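PDB 2QGH: diaminopimelate decarboxylase from Helicobacter pylori, which catalyses the PLP-dependent decarboxylation of meso-diaminopimelate to L-lysine, the last step of lysine biosynthesis. Local coordinates for residues V87-G90 against E91-A95. Sequence-based numbering, arbitrary orientation.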
# COMPACT_ATOMS: atom_id res chain seq x y z
N VAL A 87 2.84 -8.62 15.64
CA VAL A 87 4.13 -8.13 15.18
C VAL A 87 4.35 -6.67 15.56
O VAL A 87 5.32 -6.04 15.14
CB VAL A 87 4.28 -8.33 13.63
CG1 VAL A 87 3.35 -7.36 12.86
CG2 VAL A 87 5.73 -8.14 13.22
N SER A 88 3.46 -6.14 16.39
CA SER A 88 3.56 -4.75 16.84
C SER A 88 2.72 -4.52 18.08
O SER A 88 1.80 -5.28 18.37
CB SER A 88 3.06 -3.80 15.75
OG SER A 88 1.65 -3.90 15.60
N ILE A 89 3.03 -3.46 18.83
CA ILE A 89 2.27 -3.15 20.02
C ILE A 89 0.84 -2.88 19.59
O ILE A 89 -0.11 -3.22 20.30
CB ILE A 89 2.84 -1.92 20.79
CG1 ILE A 89 1.96 -1.60 22.00
CG2 ILE A 89 2.94 -0.71 19.86
CD1 ILE A 89 1.81 -2.78 22.98
N GLY A 90 0.68 -2.30 18.40
CA GLY A 90 -0.65 -2.03 17.89
C GLY A 90 -1.49 -3.29 17.76
O GLY A 90 -2.68 -3.30 18.09
N GLU A 91 -0.88 -4.38 17.28
CA GLU A 91 -1.61 -5.63 17.14
C GLU A 91 -1.87 -6.28 18.50
O GLU A 91 -2.91 -6.92 18.70
CB GLU A 91 -0.85 -6.61 16.23
CG GLU A 91 -0.71 -6.16 14.80
CD GLU A 91 -0.17 -7.26 13.88
OE1 GLU A 91 0.46 -8.20 14.39
OE2 GLU A 91 -0.37 -7.17 12.65
N ILE A 92 -0.93 -6.14 19.42
CA ILE A 92 -1.10 -6.70 20.75
C ILE A 92 -2.28 -5.99 21.42
O ILE A 92 -3.14 -6.63 22.03
CB ILE A 92 0.18 -6.52 21.60
CG1 ILE A 92 1.33 -7.30 20.97
CG2 ILE A 92 -0.07 -7.01 23.03
CD1 ILE A 92 2.61 -7.27 21.78
N GLN A 93 -2.33 -4.66 21.28
CA GLN A 93 -3.41 -3.90 21.88
C GLN A 93 -4.75 -4.28 21.27
O GLN A 93 -5.73 -4.41 22.00
CB GLN A 93 -3.17 -2.39 21.74
CG GLN A 93 -1.95 -1.90 22.53
CD GLN A 93 -1.94 -0.39 22.75
OE1 GLN A 93 -1.00 0.15 23.36
NE2 GLN A 93 -2.98 0.29 22.28
N ARG A 94 -4.79 -4.47 19.96
CA ARG A 94 -6.03 -4.88 19.29
C ARG A 94 -6.52 -6.21 19.87
O ARG A 94 -7.68 -6.34 20.27
CB ARG A 94 -5.82 -5.08 17.79
CG ARG A 94 -5.70 -3.81 16.95
CD ARG A 94 -5.43 -4.21 15.51
NE ARG A 94 -5.72 -3.15 14.55
CZ ARG A 94 -6.94 -2.81 14.14
NH1 ARG A 94 -7.99 -3.45 14.60
NH2 ARG A 94 -7.10 -1.83 13.26
N ALA A 95 -5.62 -7.19 19.89
CA ALA A 95 -5.92 -8.52 20.39
C ALA A 95 -6.48 -8.51 21.80
O ALA A 95 -7.51 -9.14 22.07
CB ALA A 95 -4.66 -9.39 20.35
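E91, in the first turn of helix 89-97, reaches back along the chain to V87. Its CB lies 3.7 Å from S88 O, and equally close to the carbonyl carbon of G90. CG, turned beside the residue's own backbone N (chi1 -65°), passes the S88 hydroxyl, and from there the chain runs extended. That brings CD up to V87, 3.7 Å from its CG1, the two side chains crossing at a slant. At the tip, OE1 accepts V87 N at 2.7 Å, the N-H coming from above the carboxylate plane, while OE2 lies alongside V87 CG1. The carboxylate thus accepts a backbone N-H from just before the helix, and E91 also packs on L65 and K66 of its own chain and on N387 of the second subunit.

S88 does the reverse. Its OG accepts E91 N at 3.1 Å, the N-cap bond, and is hydrogen-bonded as well to the N387 carbonyl of the second subunit. S88 O meanwhile accepts I92 N at 3.0 Å, with a weak bond from E91 N.

One residue on, Q93 N bonds I89 O at 2.8 Å, and the glutamine CG lies 3.9 Å from I89 CD1, again at a slant. The guanidinium of R94 reaches across to the second subunit, where NH1 forms a salt bridge with E418.

S88 and E91 occupy the N-cap and N3 positions, but the glutamate bonds V87 N rather than closing a capping box on S88. This is a serine-capped helix start after strand 83-86 of the PLP-binding beta/alpha barrel, built into the dimer interface near the cofactor.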